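Local structure of glucosidase (Croceicoccus marinus, 5Z3K) at residues G18-L23 with T344-I349; A287-Q292 with A358-R363; G338-T343 with R371-N376. The protein probably hydrolyses O-glycosidic bonds, acting as a beta-glucosidase of glycoside hydrolase family 39 in a deep-sea bacterium. All coordinates share one frame; numbering follows the deposited sequence.

Interaction 1 (G18-L23 with T344-I349)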
loop_
_atom_site.group_PDB
_atom_site.type_symbol
_atom_site.label_atom_id
_atom_site.label_comp_id
_atom_site.label_asym_id
_atom_site.label_seq_id
_atom_site.Cartn_x
_atom_site.Cartn_y
_atom_site.Cartn_z
ATOM N N GLY A 18 -6.670 21.123 -5.402
ATOM C CA GLY A 18 -5.300 20.732 -5.153
ATOM C C GLY A 18 -5.019 19.446 -5.903
ATOM O O GLY A 18 -5.879 18.918 -6.603
ATOM N N ASN A 19 -3.801 18.945 -5.731
ATOM C CA ASN A 19 -3.406 17.726 -6.436
ATOM C C ASN A 19 -3.890 16.488 -5.694
ATOM O O ASN A 19 -3.804 16.407 -4.466
ATOM C CB ASN A 19 -1.888 17.656 -6.598
ATOM C CG ASN A 19 -1.363 18.650 -7.603
ATOM O OD1 ASN A 19 -2.079 19.073 -8.516
ATOM N ND2 ASN A 19 -0.104 19.031 -7.446
HETATM N N MSE A 20 -4.396 15.517 -6.452
HETATM C CA MSE A 20 -4.626 14.188 -5.916
HETATM C C MSE A 20 -3.264 13.552 -5.661
HETATM O O MSE A 20 -2.327 13.758 -6.438
HETATM C CB MSE A 20 -5.443 13.326 -6.887
HETATM C CG MSE A 20 -5.811 11.966 -6.321
HETATM SE SE MSE A 20 -7.221 12.143 -5.004
HETATM C CE MSE A 20 -8.720 12.313 -6.237
ATOM N N ARG A 21 -3.135 12.788 -4.583
ATOM C CA ARG A 21 -1.864 12.168 -4.224
ATOM C C ARG A 21 -1.915 10.678 -4.546
ATOM O O ARG A 21 -2.850 9.978 -4.139
ATOM C CB ARG A 21 -1.542 12.396 -2.742
ATOM C CG ARG A 21 -1.468 13.874 -2.374
ATOM C CD ARG A 21 -0.735 14.102 -1.042
ATOM N NE ARG A 21 -1.480 13.530 0.073
ATOM C CZ ARG A 21 -1.011 12.590 0.881
ATOM N NH1 ARG A 21 0.212 12.112 0.696
ATOM N NH2 ARG A 21 -1.766 12.136 1.879
ATOM N N GLN A 22 -0.909 10.193 -5.266
ATOM C CA GLN A 22 -0.937 8.821 -5.785
ATOM C C GLN A 22 -0.444 7.858 -4.710
ATOM O O GLN A 22 0.751 7.554 -4.604
ATOM C CB GLN A 22 -0.105 8.719 -7.057
ATOM C CG GLN A 22 -0.892 9.088 -8.316
ATOM C CD GLN A 22 -1.194 10.579 -8.403
ATOM O OE1 GLN A 22 -0.282 11.408 -8.443
ATOM N NE2 GLN A 22 -2.481 10.928 -8.426
ATOM N N LEU A 23 -1.382 7.357 -3.903
ATOM C CA LEU A 23 -1.058 6.463 -2.801
ATOM C C LEU A 23 -1.395 5.001 -3.095
ATOM O O LEU A 23 -1.335 4.165 -2.181
ATOM C CB LEU A 23 -1.781 6.910 -1.528
ATOM C CG LEU A 23 -1.433 8.303 -0.981
ATOM C CD1 LEU A 23 -2.022 8.499 0.437
ATOM C CD2 LEU A 23 0.053 8.475 -0.973
ATOM N N THR A 344 -5.537 13.492 -11.367
ATOM C CA THR A 344 -4.473 14.392 -10.960
ATOM C C THR A 344 -4.970 15.610 -10.224
ATOM O O THR A 344 -4.265 16.118 -9.354
ATOM C CB THR A 344 -3.652 14.849 -12.166
ATOM O OG1 THR A 344 -4.524 15.425 -13.134
ATOM C CG2 THR A 344 -2.921 13.654 -12.780
ATOM N N GLU A 345 -6.157 16.086 -10.554
ATOM C CA GLU A 345 -6.714 17.270 -9.919
ATOM C C GLU A 345 -7.827 16.813 -8.987
ATOM O O GLU A 345 -8.848 16.294 -9.438
ATOM C CB GLU A 345 -7.193 18.256 -10.979
ATOM C CG GLU A 345 -6.012 18.804 -11.786
ATOM C CD GLU A 345 -6.407 19.818 -12.839
ATOM O OE1 GLU A 345 -5.498 20.496 -13.365
ATOM O OE2 GLU A 345 -7.612 19.935 -13.149
ATOM N N ARG A 346 -7.611 16.973 -7.683
ATOM C CA ARG A 346 -8.651 16.628 -6.732
ATOM C C ARG A 346 -9.747 17.683 -6.776
ATOM O O ARG A 346 -9.469 18.877 -6.902
ATOM C CB ARG A 346 -8.074 16.525 -5.319
ATOM C CG ARG A 346 -9.078 16.054 -4.282
ATOM C CD ARG A 346 -8.349 15.622 -3.035
ATOM N NE ARG A 346 -9.249 15.311 -1.934
ATOM C CZ ARG A 346 -8.861 15.270 -0.670
ATOM N NH1 ARG A 346 -7.592 15.528 -0.359
ATOM N NH2 ARG A 346 -9.732 14.979 0.283
ATOM N N LEU A 347 -10.993 17.227 -6.693
ATOM C CA LEU A 347 -12.169 18.081 -6.736
ATOM C C LEU A 347 -12.819 18.114 -5.366
ATOM O O LEU A 347 -12.704 17.162 -4.595
ATOM C CB LEU A 347 -13.177 17.565 -7.777
ATOM C CG LEU A 347 -12.691 17.599 -9.225
ATOM C CD1 LEU A 347 -13.681 16.884 -10.155
ATOM C CD2 LEU A 347 -12.431 19.028 -9.693
ATOM N N ALA A 348 -13.513 19.213 -5.066
ATOM C CA ALA A 348 -14.208 19.326 -3.789
ATOM C C ALA A 348 -15.462 18.466 -3.787
ATOM O O ALA A 348 -16.316 18.610 -4.666
ATOM C CB ALA A 348 -14.590 20.783 -3.516
ATOM N N ILE A 349 -15.589 17.582 -2.792
ATOM C CA ILE A 349 -16.842 16.878 -2.527
ATOM C C ILE A 349 -17.230 17.127 -1.073
ATOM O O ILE A 349 -16.407 16.982 -0.155
ATOM C CB ILE A 349 -16.771 15.364 -2.840
ATOM C CG1 ILE A 349 -18.130 14.697 -2.572
ATOM C CG2 ILE A 349 -15.636 14.672 -2.069
ATOM C CD1 ILE A 349 -18.315 13.358 -3.299
HETATM O O HOH W 1 -5.087 15.166 -2.238
HETATM O O HOH W 2 -1.802 14.353 -8.829
#
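Gly18 and Met20 pair through their backbones with Arg346 and Thr344 in a short antiparallel contact at the protein surface. It joins the loop leading into strand 25-27 of the parallel barrel to strand 345-350 of the nine-stranded sheet. Two bonds define the pairing: Arg346 N donates to Gly18 O at 2.8 Å and Met20 N to Thr344 O at 3.0 Å. Between them Asn19 and Glu345 form a non-hydrogen-bonded pair, their CA atoms 4.8 Å apart and their side chains diverging. Asn19 CA also makes a CA-H...O contact of 3.4 Å with Thr344 O.

The side chains add one crossing. Met20, a selenomethionine, sends CG off opposite its own amide nitrogen (chi1 -175°) and then bends twice, so that SE lies 4.2 Å from Arg346 CD; the extended arginine runs across it at about a right angle. A water is held by Asn19 O at 2.9 Å and donates there, while accepting from Arg346 NH1 at 3.2 Å. NH1 also forms a salt bridge with Asp293, and Glu345 pairs with Arg363 on the adjacent strand, where Thr344 and Glu345 together make a classic beta bulge. Both direct bonds use main-chain atoms, so most positions probably contribute little to the pairing through their side chains, whereas the backbone of Gly18 (phi 157°, psi -178°) favours glycine. The charged ends are engaged by other partners, and a water adds a further polar link, from Asn19 O to Arg346 NH1.

Interaction 2 (A287-Q292 with A358-R363)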
loop_
_atom_site.group_PDB
_atom_site.type_symbol
_atom_site.label_atom_id
_atom_site.label_comp_id
_atom_site.label_asym_id
_atom_site.label_seq_id
_atom_site.Cartn_x
_atom_site.Cartn_y
_atom_site.Cartn_z
ATOM N N ALA A 287 -10.641 3.443 3.861
ATOM C CA ALA A 287 -9.302 3.700 4.395
ATOM C C ALA A 287 -8.466 4.523 3.422
ATOM O O ALA A 287 -7.766 5.461 3.821
ATOM C CB ALA A 287 -8.593 2.376 4.718
ATOM N N ALA A 288 -8.501 4.155 2.134
ATOM C CA ALA A 288 -7.818 4.948 1.120
ATOM C C ALA A 288 -8.309 6.395 1.114
ATOM O O ALA A 288 -7.506 7.327 1.026
ATOM C CB ALA A 288 -8.020 4.310 -0.255
ATOM N N ILE A 289 -9.627 6.605 1.202
ATOM C CA ILE A 289 -10.150 7.969 1.191
ATOM C C ILE A 289 -9.654 8.734 2.410
ATOM O O ILE A 289 -9.188 9.876 2.299
ATOM C CB ILE A 289 -11.686 7.963 1.107
ATOM C CG1 ILE A 289 -12.101 7.408 -0.263
ATOM C CG2 ILE A 289 -12.237 9.383 1.314
ATOM C CD1 ILE A 289 -13.601 7.115 -0.435
ATOM N N TYR A 290 -9.742 8.118 3.591
ATOM C CA TYR A 290 -9.341 8.837 4.796
ATOM C C TYR A 290 -7.842 9.113 4.813
ATOM O O TYR A 290 -7.423 10.166 5.303
ATOM C CB TYR A 290 -9.754 8.064 6.056
ATOM C CG TYR A 290 -11.248 8.088 6.304
ATOM C CD1 TYR A 290 -11.990 9.242 6.087
ATOM C CD2 TYR A 290 -11.920 6.943 6.731
ATOM C CE1 TYR A 290 -13.365 9.262 6.294
ATOM C CE2 TYR A 290 -13.301 6.951 6.935
ATOM C CZ TYR A 290 -14.010 8.119 6.724
ATOM O OH TYR A 290 -15.370 8.132 6.927
HETATM N N MSE A 291 -7.016 8.214 4.277
HETATM C CA MSE A 291 -5.577 8.437 4.378
HETATM C C MSE A 291 -5.091 9.404 3.301
HETATM O O MSE A 291 -3.952 9.848 3.343
HETATM C CB MSE A 291 -4.806 7.111 4.297
HETATM C CG MSE A 291 -4.721 6.531 2.901
HETATM SE SE MSE A 291 -3.516 4.999 2.874
HETATM C CE MSE A 291 -4.598 3.697 3.836
ATOM N N GLN A 292 -5.953 9.738 2.333
ATOM C CA GLN A 292 -5.578 10.754 1.353
ATOM C C GLN A 292 -5.301 12.093 2.028
ATOM O O GLN A 292 -4.501 12.891 1.527
ATOM C CB GLN A 292 -6.675 10.892 0.292
ATOM C CG GLN A 292 -6.447 11.986 -0.765
ATOM C CD GLN A 292 -5.373 11.663 -1.802
ATOM O OE1 GLN A 292 -4.912 12.555 -2.521
ATOM N NE2 GLN A 292 -4.974 10.391 -1.894
ATOM N N ALA A 358 -17.468 7.579 3.276
ATOM C CA ALA A 358 -16.315 8.324 2.779
ATOM C C ALA A 358 -16.468 8.587 1.291
ATOM O O ALA A 358 -16.902 7.709 0.545
ATOM C CB ALA A 358 -15.031 7.540 3.035
ATOM N N ALA A 359 -16.100 9.788 0.860
ATOM C CA ALA A 359 -16.245 10.153 -0.537
ATOM C C ALA A 359 -15.046 10.985 -0.966
ATOM O O ALA A 359 -14.461 11.725 -0.169
ATOM C CB ALA A 359 -17.562 10.912 -0.776
ATOM N N LEU A 360 -14.702 10.861 -2.247
ATOM C CA LEU A 360 -13.498 11.446 -2.813
ATOM C C LEU A 360 -13.754 11.714 -4.287
ATOM O O LEU A 360 -14.355 10.883 -4.977
ATOM C CB LEU A 360 -12.297 10.500 -2.627
ATOM C CG LEU A 360 -10.936 10.909 -3.194
ATOM C CD1 LEU A 360 -10.382 12.142 -2.501
ATOM C CD2 LEU A 360 -9.931 9.755 -3.080
ATOM N N ALA A 361 -13.303 12.868 -4.777
ATOM C CA ALA A 361 -13.571 13.233 -6.162
ATOM C C ALA A 361 -12.321 13.798 -6.822
ATOM O O ALA A 361 -11.523 14.492 -6.188
ATOM C CB ALA A 361 -14.709 14.259 -6.254
ATOM N N GLY A 362 -12.176 13.530 -8.119
ATOM C CA GLY A 362 -11.021 14.025 -8.849
ATOM C C GLY A 362 -11.281 14.001 -10.339
ATOM O O GLY A 362 -12.253 13.408 -10.816
ATOM N N ARG A 363 -10.413 14.676 -11.088
ATOM C CA ARG A 363 -10.539 14.662 -12.545
ATOM C C ARG A 363 -9.179 14.423 -13.189
ATOM O O ARG A 363 -8.135 14.737 -12.612
ATOM C CB ARG A 363 -11.172 15.956 -13.083
ATOM C CG ARG A 363 -10.390 17.213 -12.835
ATOM C CD ARG A 363 -11.074 18.406 -13.492
ATOM N NE ARG A 363 -10.184 19.561 -13.521
ATOM C CZ ARG A 363 -10.579 20.816 -13.689
ATOM N NH1 ARG A 363 -11.870 21.092 -13.834
ATOM N NH2 ARG A 363 -9.679 21.792 -13.708
#
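Ile289 and Tyr290 lie near the C-terminal end of helix 277-291, the helix that connects the seventh and eighth strands of the barrel, and they meet Ala358 and Leu360 on strand 357-363 of the nine-stranded sheet. Helix and strand segments approach to 7.8 Å between axes, with 65° between their directions, and no hydrogen bond joins them: the contact is a buried apolar one. Ile289 is directed toward the strand and uses both branches. Its CG2, set opposite the backbone nitrogen while CG1 stands beside it (chi1 -67°), lies 3.8 Å from Ala358 CB and 3.6 Å from Ala359 O. CD1 reaches on to Ala358 O at 3.5 Å, and CG1 packs 3.9 Å from Leu360 CB, the two side chains running alongside in opposite senses. Trimming Ile289 to an alanine would probably open a gap between Ala358 and Leu360 and leave Leu360 CB without its main partner on the helix.

The methyl of Ala358 also sits over one face of the Tyr290 ring, its CB 4.3 Å from the centroid and 26° off the ring normal, a CH-pi contact. Tyr290 OH is hydrogen-bonded to Asp353 O and takes a hydrogen bond from Gly356 N, anchoring the ring's far end just ahead of the strand. Beyond the two segments, Leu360 touches Thr340 and Leu341 of helix 329-341, and Ile289 touches Leu373 of strand 369-376. Ala288 packs on Val337, so helix 277-291 lies beside helix 329-341 with both resting on the same sheet face.

Interaction 3 (G338-T343 with R371-N376)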
loop_
_atom_site.group_PDB
_atom_site.type_symbol
_atom_site.label_atom_id
_atom_site.label_comp_id
_atom_site.label_asym_id
_atom_site.label_seq_id
_atom_site.Cartn_x
_atom_site.Cartn_y
_atom_site.Cartn_z
ATOM N N GLY A 338 -7.948 2.724 -6.985
ATOM C CA GLY A 338 -6.781 3.127 -7.748
ATOM C C GLY A 338 -7.120 4.058 -8.892
ATOM O O GLY A 338 -6.373 4.995 -9.187
ATOM N N GLN A 339 -8.251 3.809 -9.563
ATOM C CA GLN A 339 -8.649 4.685 -10.651
ATOM C C GLN A 339 -8.937 6.088 -10.137
ATOM O O GLN A 339 -8.623 7.079 -10.806
ATOM C CB GLN A 339 -9.858 4.100 -11.375
ATOM C CG GLN A 339 -9.480 2.834 -12.154
ATOM C CD GLN A 339 -10.663 1.948 -12.455
ATOM O OE1 GLN A 339 -11.813 2.321 -12.236
ATOM N NE2 GLN A 339 -10.383 0.748 -12.957
ATOM N N THR A 340 -9.537 6.185 -8.953
ATOM C CA THR A 340 -9.819 7.491 -8.374
ATOM C C THR A 340 -8.531 8.199 -7.982
ATOM O O THR A 340 -8.378 9.402 -8.242
ATOM C CB THR A 340 -10.743 7.345 -7.162
ATOM O OG1 THR A 340 -11.944 6.679 -7.564
ATOM C CG2 THR A 340 -11.097 8.710 -6.595
ATOM N N LEU A 341 -7.593 7.464 -7.368
ATOM C CA LEU A 341 -6.300 8.015 -6.962
ATOM C C LEU A 341 -5.415 8.358 -8.154
ATOM O O LEU A 341 -4.433 9.098 -7.992
ATOM C CB LEU A 341 -5.555 7.028 -6.048
ATOM C CG LEU A 341 -6.224 6.774 -4.689
ATOM C CD1 LEU A 341 -5.465 5.752 -3.822
ATOM C CD2 LEU A 341 -6.390 8.130 -3.958
ATOM N N ALA A 342 -5.727 7.836 -9.339
ATOM C CA ALA A 342 -4.933 8.147 -10.514
ATOM C C ALA A 342 -5.323 9.470 -11.152
ATOM O O ALA A 342 -4.591 9.948 -12.024
ATOM C CB ALA A 342 -5.041 7.037 -11.564
ATOM N N THR A 343 -6.459 10.059 -10.769
ATOM C CA THR A 343 -6.752 11.403 -11.234
ATOM C C THR A 343 -5.687 12.353 -10.705
ATOM O O THR A 343 -4.976 12.054 -9.744
ATOM C CB THR A 343 -8.139 11.850 -10.784
ATOM O OG1 THR A 343 -8.181 11.918 -9.351
ATOM C CG2 THR A 343 -9.197 10.877 -11.289
ATOM N N ARG A 371 -14.101 11.483 -11.673
ATOM C CA ARG A 371 -14.329 10.257 -10.905
ATOM C C ARG A 371 -14.765 10.600 -9.488
ATOM O O ARG A 371 -14.090 11.373 -8.802
ATOM C CB ARG A 371 -13.077 9.384 -10.857
ATOM C CG ARG A 371 -12.730 8.802 -12.208
ATOM C CD ARG A 371 -11.568 7.804 -12.169
ATOM N NE ARG A 371 -11.420 7.255 -13.512
ATOM C CZ ARG A 371 -10.279 7.172 -14.186
ATOM N NH1 ARG A 371 -9.133 7.575 -13.642
ATOM N NH2 ARG A 371 -10.293 6.664 -15.413
ATOM N N ILE A 372 -15.873 10.008 -9.044
ATOM C CA ILE A 372 -16.395 10.234 -7.696
ATOM C C ILE A 372 -16.535 8.878 -7.022
ATOM O O ILE A 372 -17.336 8.037 -7.455
ATOM C CB ILE A 372 -17.734 10.990 -7.691
ATOM C CG1 ILE A 372 -17.600 12.363 -8.363
ATOM C CG2 ILE A 372 -18.218 11.142 -6.251
ATOM C CD1 ILE A 372 -18.361 12.472 -9.704
ATOM N N LEU A 373 -15.745 8.662 -5.977
ATOM C CA LEU A 373 -15.666 7.392 -5.273
ATOM C C LEU A 373 -16.394 7.524 -3.945
ATOM O O LEU A 373 -16.175 8.495 -3.220
ATOM C CB LEU A 373 -14.203 7.015 -5.036
ATOM C CG LEU A 373 -13.982 5.721 -4.264
ATOM C CD1 LEU A 373 -14.335 4.512 -5.164
ATOM C CD2 LEU A 373 -12.553 5.629 -3.808
ATOM N N ILE A 374 -17.261 6.562 -3.635
ATOM C CA ILE A 374 -18.071 6.577 -2.426
ATOM C C ILE A 374 -18.002 5.208 -1.771
ATOM O O ILE A 374 -18.303 4.197 -2.415
ATOM C CB ILE A 374 -19.544 6.923 -2.725
ATOM C CG1 ILE A 374 -19.666 8.243 -3.487
ATOM C CG2 ILE A 374 -20.359 6.919 -1.426
ATOM C CD1 ILE A 374 -21.036 8.427 -4.137
ATOM N N SER A 375 -17.648 5.171 -0.489
ATOM C CA SER A 375 -17.722 3.934 0.282
ATOM C C SER A 375 -18.650 4.140 1.463
ATOM O O SER A 375 -18.547 5.149 2.169
ATOM C CB SER A 375 -16.353 3.468 0.776
ATOM O OG SER A 375 -16.470 2.243 1.503
ATOM N N ASN A 376 -19.548 3.183 1.670
ATOM C CA ASN A 376 -20.446 3.160 2.818
ATOM C C ASN A 376 -19.998 2.006 3.711
ATOM O O ASN A 376 -20.376 0.852 3.486
ATOM C CB ASN A 376 -21.901 3.004 2.358
ATOM C CG ASN A 376 -22.894 3.284 3.466
ATOM O OD1 ASN A 376 -22.514 3.713 4.558
ATOM N ND2 ASN A 376 -24.169 3.057 3.191
#
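The Arg371 guanidinium has Gln339 CB over one face, 3.9 Å above its plane and offset toward the rim, while Thr343 CG2 comes in obliquely. NH1 donates to Gln339 O at 2.9 Å, but the bond is bent: its N-H...O angle is 132°, and the acceptor stands 33° out of the guanidinium plane. NE has a second, charged partner, Glu479, in a salt bridge that fixes the other side of the group. The extended chain lays CD 3.3 Å from Gln339 O and 4.0 Å from Thr343 CG2. Thr343 is itself held by OG1, which donates to Thr340 O at 2.8 Å almost in line with that carbonyl; OG1 sits between the backbone N and the carbonyl carbon (chi1 64°), which puts CG2 beside the backbone N and against Arg371.

Further along the strand, Thr340 OG1 lies 3.4 Å from Leu373 CB in van der Waals contact, and the hydroxyl is hydrogen-bonded to Leu336 O of its own helix. The positive charge of Arg371 would probably be favourable near the C-terminal end of this helix. The contact packs helix 329-341, which follows the eighth strand of the (beta/alpha)8 (TIM) barrel, against the accessory beta-sheet domain, as in GH39 enzymes.

Interaction 1 lies at the surface, whereas interactions 2 and 3 are buried, and the chemistry follows: backbone bonds and a bridging water in the first, apolar and CH-pi packing without a hydrogen bond across the segments in the second, and an arginine-to-carbonyl bond with van der Waals packing in the third. All three attach barrel elements to one sheet, through its consecutive strands 345-350, 357-363 and 369-376. The centres of interactions 2 and 3 are about 6 Å apart, and their strands are hydrogen-bonded neighbours, as in Leu373 N to Leu360 O. Residues 18-23 tie the set together: Arg21 N bonds to Gln292 OE1 of interaction 2, and Gln22 NE2 to Leu341 O of interaction 3.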